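Local coordinates for thioredoxin peroxidase 2 (PDB 2C0D), which is a mitochondrial 2-Cys peroxiredoxin, a thioredoxin-dependent peroxidase that probably reduces hydrogen peroxide and organic hydroperoxides to water and alcohols, at residues K41-I46 and A106-P111; Q56-L61 and H184-G189; L61-L66 and K130-N135; Y102-W107 and F122-D127. All coordinates share one frame; numbering follows the deposited sequence.

Contact 1 of 4, residues K41-I46 and A106-P111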
loop_
_atom_site.group_PDB
_atom_site.type_symbol
_atom_site.label_atom_id
_atom_site.label_comp_id
_atom_site.label_asym_id
_atom_site.label_seq_id
_atom_site.Cartn_x
_atom_site.Cartn_y
_atom_site.Cartn_z
ATOM N N LYS B 41 12.907 12.030 20.214
ATOM C CA LYS B 41 14.055 12.589 19.510
ATOM C C LYS B 41 15.131 13.062 20.480
ATOM O O LYS B 41 16.286 13.244 20.094
ATOM C CB LYS B 41 13.616 13.727 18.592
ATOM C CG LYS B 41 12.943 14.866 19.317
ATOM C CD LYS B 41 12.431 15.923 18.334
ATOM C CE LYS B 41 12.199 17.222 19.081
ATOM N NZ LYS B 41 11.533 18.303 18.270
ATOM N N ASN B 42 14.756 13.217 21.742
ATOM C CA ASN B 42 15.709 13.617 22.776
ATOM C C ASN B 42 16.125 12.438 23.635
ATOM O O ASN B 42 16.729 12.604 24.704
ATOM C CB ASN B 42 15.100 14.754 23.596
ATOM C CG ASN B 42 14.957 16.024 22.773
ATOM O OD1 ASN B 42 13.900 16.654 22.745
ATOM N ND2 ASN B 42 16.014 16.374 22.063
ATOM N N ASN B 43 15.822 11.238 23.136
ATOM C CA ASN B 43 16.078 9.983 23.841
ATOM C C ASN B 43 15.525 9.921 25.251
ATOM O O ASN B 43 16.167 9.390 26.170
ATOM C CB ASN B 43 17.576 9.641 23.802
ATOM C CG ASN B 43 18.043 9.286 22.407
ATOM O OD1 ASN B 43 18.984 9.897 21.876
ATOM N ND2 ASN B 43 17.379 8.319 21.790
ATOM N N GLU B 44 14.333 10.497 25.401
ATOM C CA GLU B 44 13.500 10.363 26.566
ATOM C C GLU B 44 12.476 9.269 26.330
ATOM O O GLU B 44 11.939 9.146 25.220
ATOM C CB GLU B 44 12.790 11.687 26.820
ATOM C CG GLU B 44 13.791 12.808 27.161
ATOM N N ILE B 45 12.217 8.476 27.367
ATOM C CA ILE B 45 11.195 7.431 27.287
ATOM C C ILE B 45 9.858 8.100 27.575
ATOM O O ILE B 45 9.695 8.756 28.623
ATOM C CB ILE B 45 11.446 6.284 28.273
ATOM C CG1 ILE B 45 12.800 5.628 27.993
ATOM C CG2 ILE B 45 10.325 5.230 28.152
ATOM C CD1 ILE B 45 13.201 4.597 29.041
ATOM N N ILE B 46 8.921 7.957 26.638
ATOM C CA ILE B 46 7.611 8.575 26.750
ATOM C C ILE B 46 6.492 7.557 26.555
ATOM O O ILE B 46 6.688 6.459 26.013
ATOM C CB ILE B 46 7.438 9.735 25.722
ATOM C CG1 ILE B 46 7.720 9.253 24.261
ATOM C CG2 ILE B 46 8.372 10.924 26.095
ATOM C CD1 ILE B 46 7.136 10.152 23.122
ATOM N N ALA B 106 20.060 1.389 21.374
ATOM C CA ALA B 106 21.291 0.782 20.831
ATOM C C ALA B 106 21.420 1.021 19.314
ATOM O O ALA B 106 22.513 1.311 18.809
ATOM C CB ALA B 106 21.304 -0.697 21.130
ATOM N N TRP B 107 20.295 0.953 18.598
ATOM C CA TRP B 107 20.309 1.165 17.135
ATOM C C TRP B 107 20.643 2.634 16.811
ATOM O O TRP B 107 21.401 2.931 15.847
ATOM C CB TRP B 107 18.949 0.785 16.556
ATOM C CG TRP B 107 18.992 0.399 15.092
ATOM C CD1 TRP B 107 20.054 -0.095 14.371
ATOM C CD2 TRP B 107 17.867 0.389 14.221
ATOM N NE1 TRP B 107 19.640 -0.396 13.075
ATOM C CE2 TRP B 107 18.306 -0.101 12.967
ATOM C CE3 TRP B 107 16.534 0.769 14.375
ATOM C CZ2 TRP B 107 17.443 -0.216 11.860
ATOM C CZ3 TRP B 107 15.658 0.667 13.234
ATOM C CH2 TRP B 107 16.142 0.168 12.022
ATOM N N LYS B 108 20.110 3.557 17.612
ATOM C CA LYS B 108 20.377 4.992 17.440
ATOM C C LYS B 108 21.831 5.325 17.753
ATOM O O LYS B 108 22.454 6.153 17.075
ATOM C CB LYS B 108 19.477 5.838 18.316
ATOM C CG LYS B 108 18.010 5.795 17.842
ATOM C CD LYS B 108 17.074 6.632 18.725
ATOM C CE LYS B 108 17.228 8.101 18.432
ATOM N NZ LYS B 108 16.373 8.935 19.380
ATOM N N ASN B 109 22.357 4.678 18.771
ATOM C CA ASN B 109 23.746 4.924 19.186
ATOM C C ASN B 109 24.820 4.294 18.283
ATOM O O ASN B 109 25.984 4.747 18.285
ATOM C CB ASN B 109 23.911 4.516 20.650
ATOM C CG ASN B 109 25.251 4.966 21.230
ATOM O OD1 ASN B 109 25.593 6.158 21.197
ATOM N ND2 ASN B 109 26.037 4.012 21.664
ATOM N N MET B 110 24.441 3.301 17.489
ATOM C CA MET B 110 25.365 2.523 16.662
ATOM C C MET B 110 25.841 3.372 15.487
ATOM O O MET B 110 25.034 4.048 14.868
ATOM C CB MET B 110 24.602 1.294 16.132
ATOM C CG MET B 110 25.410 0.238 15.428
ATOM S SD MET B 110 24.258 -1.076 14.929
ATOM C CE MET B 110 23.683 -1.657 16.515
ATOM N N PRO B 111 27.152 3.324 15.160
ATOM C CA PRO B 111 27.647 4.071 13.985
ATOM C C PRO B 111 26.911 3.613 12.732
ATOM O O PRO B 111 26.672 2.429 12.571
ATOM C CB PRO B 111 29.125 3.641 13.876
ATOM C CG PRO B 111 29.495 3.232 15.266
ATOM C CD PRO B 111 28.231 2.591 15.846
HETATM O O HOH W 1 17.480 11.229 18.649
#

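Contact 2 of 4, residues Q56-L61 and H184-G189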
loop_
_atom_site.group_PDB
_atom_site.type_symbol
_atom_site.label_atom_id
_atom_site.label_comp_id
_atom_site.label_asym_id
_atom_site.label_seq_id
_atom_site.Cartn_x
_atom_site.Cartn_y
_atom_site.Cartn_z
ATOM N N GLN B 56 -5.234 17.094 16.059
ATOM C CA GLN B 56 -3.982 17.843 16.088
ATOM C C GLN B 56 -3.078 17.638 14.876
ATOM O O GLN B 56 -2.598 18.611 14.270
ATOM C CB GLN B 56 -3.184 17.479 17.347
ATOM C CG GLN B 56 -3.917 17.797 18.650
ATOM C CD GLN B 56 -4.242 19.266 18.769
ATOM O OE1 GLN B 56 -3.453 20.130 18.365
ATOM N NE2 GLN B 56 -5.421 19.569 19.320
ATOM N N LYS B 57 -2.818 16.365 14.553
ATOM C CA LYS B 57 -1.792 15.994 13.584
ATOM C C LYS B 57 -2.209 14.715 12.845
ATOM O O LYS B 57 -2.935 13.877 13.408
ATOM C CB LYS B 57 -0.478 15.647 14.305
ATOM C CG LYS B 57 0.074 16.730 15.232
ATOM C CD LYS B 57 1.419 16.316 15.730
ATOM C CE LYS B 57 2.424 16.531 14.647
ATOM N NZ LYS B 57 3.724 16.689 15.313
ATOM N N TYR B 58 -1.749 14.589 11.605
ATOM C CA TYR B 58 -1.753 13.303 10.890
ATOM C C TYR B 58 -0.664 12.445 11.513
ATOM O O TYR B 58 0.259 12.990 12.142
ATOM C CB TYR B 58 -1.393 13.502 9.419
ATOM C CG TYR B 58 -2.443 14.254 8.640
ATOM C CD1 TYR B 58 -3.439 13.570 7.948
ATOM C CD2 TYR B 58 -2.419 15.645 8.577
ATOM C CE1 TYR B 58 -4.416 14.269 7.226
ATOM C CE2 TYR B 58 -3.394 16.364 7.849
ATOM C CZ TYR B 58 -4.380 15.659 7.192
ATOM O OH TYR B 58 -5.328 16.350 6.472
ATOM N N CYS B 59 -0.779 11.120 11.379
ATOM C CA CYS B 59 0.313 10.223 11.790
ATOM C C CYS B 59 0.734 9.354 10.629
ATOM O O CYS B 59 -0.113 8.952 9.814
ATOM C CB CYS B 59 -0.145 9.296 12.904
ATOM S SG CYS B 59 -0.471 10.192 14.431
ATOM N N CYS B 60 2.022 9.050 10.554
ATOM C CA CYS B 60 2.516 8.058 9.594
ATOM C C CYS B 60 3.141 6.954 10.462
ATOM O O CYS B 60 4.094 7.220 11.186
ATOM C CB CYS B 60 3.545 8.685 8.645
ATOM S SG CYS B 60 4.313 7.491 7.575
ATOM N N LEU B 61 2.544 5.766 10.454
ATOM C CA LEU B 61 3.091 4.645 11.221
ATOM C C LEU B 61 4.004 3.845 10.305
ATOM O O LEU B 61 3.544 3.328 9.264
ATOM C CB LEU B 61 1.990 3.718 11.727
ATOM C CG LEU B 61 0.852 4.394 12.483
ATOM C CD1 LEU B 61 -0.131 3.358 13.051
ATOM C CD2 LEU B 61 1.395 5.355 13.592
ATOM N N HIS B 184 -4.793 17.012 0.309
ATOM C CA HIS B 184 -5.632 17.617 -0.746
ATOM C C HIS B 184 -7.101 17.224 -0.649
ATOM O O HIS B 184 -7.996 18.101 -0.777
ATOM C CB HIS B 184 -5.080 17.354 -2.153
ATOM C CG HIS B 184 -5.918 17.977 -3.222
ATOM N ND1 HIS B 184 -6.073 19.341 -3.328
ATOM C CD2 HIS B 184 -6.716 17.428 -4.171
ATOM C CE1 HIS B 184 -6.902 19.611 -4.326
ATOM N NE2 HIS B 184 -7.318 18.468 -4.842
ATOM N N VAL B 185 -7.371 15.928 -0.448
ATOM C CA VAL B 185 -8.740 15.443 -0.259
ATOM C C VAL B 185 -9.360 16.153 0.940
ATOM O O VAL B 185 -10.511 16.612 0.880
ATOM C CB VAL B 185 -8.768 13.892 -0.011
ATOM C CG1 VAL B 185 -10.157 13.420 0.432
ATOM C CG2 VAL B 185 -8.355 13.191 -1.283
ATOM N N ASP B 186 -8.585 16.263 2.028
ATOM C CA ASP B 186 -9.115 16.859 3.258
ATOM C C ASP B 186 -9.466 18.333 3.091
ATOM O O ASP B 186 -10.411 18.826 3.720
ATOM C CB ASP B 186 -8.115 16.682 4.394
ATOM C CG ASP B 186 -8.066 15.253 4.906
ATOM O OD1 ASP B 186 -8.907 14.434 4.463
ATOM O OD2 ASP B 186 -7.189 14.957 5.752
ATOM N N THR B 187 -8.733 19.025 2.233
ATOM C CA THR B 187 -8.953 20.471 2.082
ATOM C C THR B 187 -9.926 20.816 0.948
ATOM O O THR B 187 -10.624 21.828 1.025
ATOM C CB THR B 187 -7.617 21.247 1.985
ATOM O OG1 THR B 187 -6.876 20.837 0.835
ATOM C CG2 THR B 187 -6.755 20.973 3.201
ATOM N N SER B 188 -10.027 19.957 -0.062
ATOM C CA SER B 188 -10.840 20.270 -1.267
ATOM C C SER B 188 -12.069 19.379 -1.470
ATOM O O SER B 188 -12.994 19.736 -2.222
ATOM C CB SER B 188 -9.957 20.181 -2.501
ATOM O OG SER B 188 -9.667 18.821 -2.798
ATOM N N GLY B 189 -12.079 18.205 -0.840
ATOM C CA GLY B 189 -13.131 17.231 -1.070
ATOM C C GLY B 189 -13.168 16.598 -2.469
ATOM O O GLY B 189 -14.117 15.891 -2.778
#

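Contact 3 of 4, residues L61-L66 and K130-N135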
loop_
_atom_site.group_PDB
_atom_site.type_symbol
_atom_site.label_atom_id
_atom_site.label_comp_id
_atom_site.label_asym_id
_atom_site.label_seq_id
_atom_site.Cartn_x
_atom_site.Cartn_y
_atom_site.Cartn_z
ATOM N N LEU B 61 2.544 5.766 10.454
ATOM C CA LEU B 61 3.091 4.645 11.221
ATOM C C LEU B 61 4.004 3.845 10.305
ATOM O O LEU B 61 3.544 3.328 9.264
ATOM C CB LEU B 61 1.990 3.718 11.727
ATOM C CG LEU B 61 0.852 4.394 12.483
ATOM C CD1 LEU B 61 -0.131 3.358 13.051
ATOM C CD2 LEU B 61 1.395 5.355 13.592
ATOM N N LEU B 62 5.264 3.687 10.684
ATOM C CA LEU B 62 6.226 2.994 9.861
ATOM C C LEU B 62 6.680 1.747 10.623
ATOM O O LEU B 62 7.495 1.857 11.558
ATOM C CB LEU B 62 7.419 3.937 9.592
ATOM C CG LEU B 62 8.561 3.469 8.692
ATOM C CD1 LEU B 62 8.151 3.440 7.226
ATOM C CD2 LEU B 62 9.766 4.405 8.881
ATOM N N PHE B 63 6.164 0.577 10.244
ATOM C CA PHE B 63 6.542 -0.680 10.922
ATOM C C PHE B 63 7.756 -1.309 10.236
ATOM O O PHE B 63 7.931 -1.211 8.998
ATOM C CB PHE B 63 5.403 -1.697 10.809
ATOM C CG PHE B 63 4.195 -1.361 11.648
ATOM C CD1 PHE B 63 4.047 -1.921 12.930
ATOM C CD2 PHE B 63 3.197 -0.536 11.139
ATOM C CE1 PHE B 63 2.918 -1.646 13.696
ATOM C CE2 PHE B 63 2.049 -0.263 11.890
ATOM C CZ PHE B 63 1.899 -0.832 13.164
ATOM N N TYR B 64 8.602 -1.976 11.019
ATOM C CA TYR B 64 9.790 -2.626 10.399
ATOM C C TYR B 64 10.304 -3.719 11.323
ATOM O O TYR B 64 9.974 -3.717 12.538
ATOM C CB TYR B 64 10.913 -1.602 10.110
ATOM C CG TYR B 64 11.255 -0.827 11.352
ATOM C CD1 TYR B 64 12.160 -1.339 12.322
ATOM C CD2 TYR B 64 10.619 0.396 11.604
ATOM C CE1 TYR B 64 12.413 -0.634 13.504
ATOM C CE2 TYR B 64 10.864 1.100 12.786
ATOM C CZ TYR B 64 11.740 0.584 13.718
ATOM O OH TYR B 64 11.922 1.342 14.866
ATOM N N PRO B 65 11.054 -4.681 10.754
ATOM C CA PRO B 65 11.760 -5.737 11.491
ATOM C C PRO B 65 13.188 -5.309 11.884
ATOM O O PRO B 65 13.819 -4.513 11.173
ATOM C CB PRO B 65 11.825 -6.874 10.440
ATOM C CG PRO B 65 12.067 -6.132 9.148
ATOM C CD PRO B 65 11.127 -4.893 9.286
ATOM N N LEU B 66 13.657 -5.822 13.030
ATOM C CA LEU B 66 15.043 -5.633 13.458
ATOM C C LEU B 66 15.890 -6.921 13.443
ATOM O O LEU B 66 17.051 -6.880 13.835
ATOM C CB LEU B 66 15.107 -5.015 14.857
ATOM C CG LEU B 66 14.713 -3.542 14.980
ATOM C CD1 LEU B 66 15.036 -3.008 16.406
ATOM C CD2 LEU B 66 15.362 -2.659 13.939
ATOM N N LYS B 130 3.292 -7.057 21.053
ATOM C CA LYS B 130 2.918 -7.406 19.656
ATOM C C LYS B 130 1.504 -7.043 19.244
ATOM O O LYS B 130 1.135 -7.305 18.089
ATOM C CB LYS B 130 3.188 -8.896 19.318
ATOM C CG LYS B 130 4.616 -9.336 19.716
ATOM C CD LYS B 130 4.892 -10.743 19.259
ATOM C CE LYS B 130 6.261 -11.199 19.747
ATOM N NZ LYS B 130 6.099 -11.713 21.154
ATOM N N ASP B 131 0.733 -6.429 20.141
ATOM C CA ASP B 131 -0.683 -6.080 19.841
ATOM C C ASP B 131 -0.829 -4.959 18.797
ATOM O O ASP B 131 -1.841 -4.908 18.070
ATOM C CB ASP B 131 -1.462 -5.729 21.115
ATOM C CG ASP B 131 -0.899 -4.525 21.822
ATOM O OD1 ASP B 131 0.137 -4.700 22.510
ATOM O OD2 ASP B 131 -1.480 -3.393 21.719
ATOM N N ILE B 132 0.168 -4.075 18.692
ATOM C CA ILE B 132 0.053 -2.999 17.719
ATOM C C ILE B 132 0.216 -3.624 16.348
ATOM O O ILE B 132 -0.634 -3.433 15.454
ATOM C CB ILE B 132 1.092 -1.899 17.941
ATOM C CG1 ILE B 132 0.960 -1.288 19.375
ATOM C CG2 ILE B 132 0.902 -0.782 16.862
ATOM C CD1 ILE B 132 2.114 -0.329 19.662
ATOM N N SER B 133 1.304 -4.372 16.163
ATOM C CA SER B 133 1.508 -5.049 14.854
ATOM C C SER B 133 0.347 -5.981 14.536
ATOM O O SER B 133 -0.097 -6.037 13.381
ATOM C CB SER B 133 2.850 -5.806 14.783
ATOM O OG SER B 133 3.916 -4.889 15.028
ATOM N N LYS B 134 -0.200 -6.678 15.543
ATOM C CA LYS B 134 -1.330 -7.589 15.270
ATOM C C LYS B 134 -2.554 -6.825 14.752
ATOM O O LYS B 134 -3.212 -7.258 13.778
ATOM C CB LYS B 134 -1.712 -8.391 16.526
ATOM C CG LYS B 134 -2.775 -9.511 16.239
ATOM N N ASN B 135 -2.847 -5.708 15.403
ATOM C CA ASN B 135 -4.058 -4.944 15.090
ATOM C C ASN B 135 -3.941 -4.113 13.816
ATOM O O ASN B 135 -4.968 -3.693 13.265
ATOM C CB ASN B 135 -4.415 -4.099 16.281
ATOM C CG ASN B 135 -5.183 -4.915 17.328
ATOM O OD1 ASN B 135 -4.651 -5.307 18.364
ATOM N ND2 ASN B 135 -6.420 -5.254 16.999
#

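Contact 4 of 4, residues Y102-W107 and F122-D127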
loop_
_atom_site.group_PDB
_atom_site.type_symbol
_atom_site.label_atom_id
_atom_site.label_comp_id
_atom_site.label_asym_id
_atom_site.label_seq_id
_atom_site.Cartn_x
_atom_site.Cartn_y
_atom_site.Cartn_z
ATOM N N TYR B 102 15.441 -0.431 24.926
ATOM C CA TYR B 102 16.909 -0.599 24.922
ATOM C C TYR B 102 17.394 -0.887 23.493
ATOM O O TYR B 102 18.342 -0.278 23.019
ATOM C CB TYR B 102 17.345 -1.777 25.814
ATOM C CG TYR B 102 18.822 -1.933 25.759
ATOM C CD1 TYR B 102 19.631 -1.187 26.643
ATOM C CD2 TYR B 102 19.423 -2.777 24.834
ATOM C CE1 TYR B 102 21.027 -1.305 26.607
ATOM C CE2 TYR B 102 20.828 -2.907 24.777
ATOM C CZ TYR B 102 21.603 -2.146 25.659
ATOM O OH TYR B 102 22.972 -2.250 25.612
ATOM N N SER B 103 16.718 -1.811 22.805
ATOM C CA SER B 103 17.119 -2.182 21.435
ATOM C C SER B 103 17.108 -0.946 20.491
ATOM O O SER B 103 18.023 -0.782 19.680
ATOM C CB SER B 103 16.186 -3.283 20.878
ATOM O OG SER B 103 16.466 -4.539 21.544
ATOM N N HIS B 104 16.069 -0.113 20.588
ATOM C CA HIS B 104 16.020 1.131 19.776
ATOM C C HIS B 104 17.138 2.109 20.113
ATOM O O HIS B 104 17.756 2.663 19.217
ATOM C CB HIS B 104 14.683 1.812 19.941
ATOM C CG HIS B 104 13.563 1.071 19.259
ATOM N ND1 HIS B 104 13.726 0.408 18.055
ATOM C CD2 HIS B 104 12.265 0.924 19.594
ATOM C CE1 HIS B 104 12.568 -0.120 17.685
ATOM N NE2 HIS B 104 11.666 0.183 18.600
ATOM N N LEU B 105 17.386 2.298 21.406
ATOM C CA LEU B 105 18.460 3.200 21.827
ATOM C C LEU B 105 19.803 2.691 21.255
ATOM O O LEU B 105 20.598 3.467 20.748
ATOM C CB LEU B 105 18.520 3.297 23.355
ATOM C CG LEU B 105 19.679 4.187 23.855
ATOM C CD1 LEU B 105 19.557 5.619 23.264
ATOM C CD2 LEU B 105 19.640 4.118 25.402
ATOM N N ALA B 106 20.060 1.389 21.374
ATOM C CA ALA B 106 21.291 0.782 20.831
ATOM C C ALA B 106 21.420 1.021 19.314
ATOM O O ALA B 106 22.513 1.311 18.809
ATOM C CB ALA B 106 21.304 -0.697 21.130
ATOM N N TRP B 107 20.295 0.953 18.598
ATOM C CA TRP B 107 20.309 1.165 17.135
ATOM C C TRP B 107 20.643 2.634 16.811
ATOM O O TRP B 107 21.401 2.931 15.847
ATOM C CB TRP B 107 18.949 0.785 16.556
ATOM C CG TRP B 107 18.992 0.399 15.092
ATOM C CD1 TRP B 107 20.054 -0.095 14.371
ATOM C CD2 TRP B 107 17.867 0.389 14.221
ATOM N NE1 TRP B 107 19.640 -0.396 13.075
ATOM C CE2 TRP B 107 18.306 -0.101 12.967
ATOM C CE3 TRP B 107 16.534 0.769 14.375
ATOM C CZ2 TRP B 107 17.443 -0.216 11.860
ATOM C CZ3 TRP B 107 15.658 0.667 13.234
ATOM C CH2 TRP B 107 16.142 0.168 12.022
ATOM N N PHE B 122 12.750 11.560 15.349
ATOM C CA PHE B 122 11.354 11.184 15.500
ATOM C C PHE B 122 11.260 9.991 16.468
ATOM O O PHE B 122 12.266 9.322 16.737
ATOM C CB PHE B 122 10.693 10.854 14.142
ATOM C CG PHE B 122 11.281 9.650 13.396
ATOM C CD1 PHE B 122 10.693 8.392 13.531
ATOM C CD2 PHE B 122 12.360 9.790 12.528
ATOM C CE1 PHE B 122 11.162 7.272 12.846
ATOM C CE2 PHE B 122 12.859 8.685 11.796
ATOM C CZ PHE B 122 12.259 7.418 11.952
ATOM N N THR B 123 10.059 9.720 16.947
ATOM C CA THR B 123 9.847 8.712 17.987
ATOM C C THR B 123 9.817 7.269 17.463
ATOM O O THR B 123 9.172 6.980 16.442
ATOM C CB THR B 123 8.526 9.026 18.704
ATOM O OG1 THR B 123 8.662 10.321 19.334
ATOM C CG2 THR B 123 8.173 7.942 19.787
ATOM N N LEU B 124 10.518 6.373 18.165
ATOM C CA LEU B 124 10.532 4.946 17.890
ATOM C C LEU B 124 9.733 4.234 18.997
ATOM O O LEU B 124 10.008 4.401 20.202
ATOM C CB LEU B 124 11.974 4.409 17.849
ATOM C CG LEU B 124 12.916 5.043 16.793
ATOM C CD1 LEU B 124 14.296 4.395 16.955
ATOM C CD2 LEU B 124 12.413 4.763 15.386
ATOM N N VAL B 125 8.726 3.478 18.589
ATOM C CA VAL B 125 7.781 2.900 19.534
ATOM C C VAL B 125 8.078 1.429 19.701
ATOM O O VAL B 125 8.277 0.690 18.724
ATOM C CB VAL B 125 6.345 2.995 18.967
ATOM C CG1 VAL B 125 5.315 2.378 19.952
ATOM C CG2 VAL B 125 6.025 4.444 18.708
ATOM N N SER B 126 8.028 0.992 20.961
ATOM C CA SER B 126 8.251 -0.420 21.276
ATOM C C SER B 126 6.952 -1.219 21.412
ATOM O O SER B 126 6.230 -1.112 22.437
ATOM C CB SER B 126 9.088 -0.522 22.548
ATOM O OG SER B 126 10.442 -0.320 22.213
ATOM N N ASP B 127 6.659 -2.036 20.393
ATOM C CA ASP B 127 5.453 -2.906 20.390
ATOM C C ASP B 127 5.782 -4.250 21.103
ATOM O O ASP B 127 5.712 -5.330 20.510
ATOM C CB ASP B 127 4.981 -3.146 18.945
ATOM C CG ASP B 127 3.715 -4.007 18.858
ATOM O OD1 ASP B 127 2.924 -4.058 19.836
ATOM O OD2 ASP B 127 3.472 -4.564 17.757
#

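Contact 1 of 4, residues K41-I46 and A106-P111
The turn of the beta-hairpin formed by strands 35-39 and 45-49 carries K41 and N43 to K108, in the last turn of helix 101-109. K108 is the reaching side chain. From the backbone it runs out extended, chi2 179°, and the bend at chi3, 76°, then brings CE and NZ to the amide group of N43 and to a water on K41 O. Its aliphatic part packs on L39 and L124, and only the end of the chain meets polar groups of the turn. N43 comes from the opposite direction, off a backbone with positive phi, and sets its side-chain amide group against CE and NZ of K108; CG of N43 lies 3.5 Å from NZ of K108. The same amide end also packs on L105, on the preceding part of the helix. N40 OD1 holds the turn from within, accepting from N42 N and E44 N. K41 contributes backbone rather than its amine, its side chain leaving in another direction: CA of K41 is 4.3 Å from NZ of K108. The water closes the bridge, accepting from K108 NZ at 2.6 Å and donating to K41 O at 2.8 Å.

Contact 2 of 4, residues Q56-L61 and H184-G189
Y58, at the start of strand 58-63, and D186, near the end of helix 172-188, meet through one polar pair that joins the central sheet to the long C-terminal helix. The hydrogen bond runs from Y58 OH to D186 OD2; at 2.4 Å it is very short, and its exact length is doubtful. The two side chains come from opposite directions, OD2 lying at the ring edge in the plane of the ring, with ring and carboxylate only 13° apart. With chi1 -68° the ring leaves the strand beside its backbone N and crosses to the helix, packing on I182 and I183 on the way.

The charged interaction uses the other oxygen: D186 OD1 forms a salt bridge with R159. Within the helix end, H184 O takes two donors, S188 N at 2.8 Å and S188 OG at 2.7 Å, the hydroxyl approaching from above the carbonyl plane. G189 N closes the last turn on V185 O at 2.8 Å, and G189 then leaves the helix with positive phi. V185 packs on I168 of the second subunit.

A carboxylate at the carboxyl end of a helix would meet an unfavourable dipole; the arginine's charge, aided by the hydroxyl's hydrogen bond, would offset this and probably favours the ionised form of D186. With a partner on each oxygen, the rotation of the carboxylate is probably fixed.

Contact 3 of 4, residues L61-L66 and K130-N135
F63, on strand 58-63 of the thioredoxin-like core, points its ring at I132 and S133 in the short helix 131-135. Its CB carries the ring off the strand toward the helix. Farther out the ring atoms divide between two partners. CD1 of F63 lies 3.6 Å from S133 OG, and CE1 of F63 is equally far from that oxygen. CE1 of F63 also meets I132 CG2, at 3.9 Å. CZ of F63, at the tip, comes to 3.8 Å from I132 CG2. This methyl sits at the ring edge, near the ring plane, so the isoleucine abuts the rim instead of stacking; the two side chains cross obliquely. With CG1 of I132 turned beside its backbone N, chi1 -58°, the CG2 branch is left to meet that edge. The N-terminal end of the helix is held by D127, whose OD1 accepts from I132 N and OD2 from S133 N; S133 also packs on A145, and F63 on I96. No hydrogen bond spans the two segments, so side-chain packing is what joins strand and helix here, while S133 OG has its hydrogen bond outside them.

Contact 4 of 4, residues Y102-W107 and F122-D127
H104, on helix 101-109, lays its imidazole across strand 123-126 so that L124 lies over one face of the ring and the backbone of V125 is at its edge. The face contact is a CH-pi interaction: L124 CB is 4.1 Å from the centroid of the H104 ring, 19° off the ring normal and shifted toward the CG-CD2 bond. L124 CD1 runs on past the base of the ring, 4.0 Å from H104 CB, so the leucine backs the histidine from its face to its stem. With CG of H104 beside the backbone N, the ring reaches across to the strand with NE2 leading. At the edge, NE2 of H104 gives a weak hydrogen bond to V125 O, 3.4 Å long, with an N-H...O angle of 146°. S126 OG lies 3.4 Å from H104 CD2, but this serine has two conformers, so that approach is doubtful; its hydroxyl has its own hydrogen bond to D99 O. ND1, on the other side of the imidazole, is buried without a partner, so the ring's orientation rests on the weak bond and on packing by L124, Y64, S97 and L39.

The contact closes a beta-alpha-beta unit: strand 91-97 leads into helix 101-109, which runs back over the sheet at 147° to strand 123-126, their axes 9.1 Å apart at the closest. Strands 91-97 and 123-126 are parallel neighbours, and strand 35-39 pairs antiparallel with the other edge of 123-126, its L39 also touching L105.

Overall arrangement
Contacts 1 and 4 share helix 101-109, about 6 Å apart between centres: one ties it to the hairpin turn, the other to strand 123-126. Contact 3 lies about 12 Å from contact 4 between centres. Y64 OH comes to 3.2 Å from H104 CE1, and L66 CD2 to 3.4 Å from W107 CZ3. Contact 2 shares L61 and strand 58-63 with contact 3, yet its centre lies about 22 Å from that of contact 3 and about 28 Å from that of contact 1, across the chain's centre, where the C-terminal helix meets the second subunit. The side chain of F63 is about 12 Å from that of C72, the predicted peroxidatic cysteine; W107 packs on the adjoining P73.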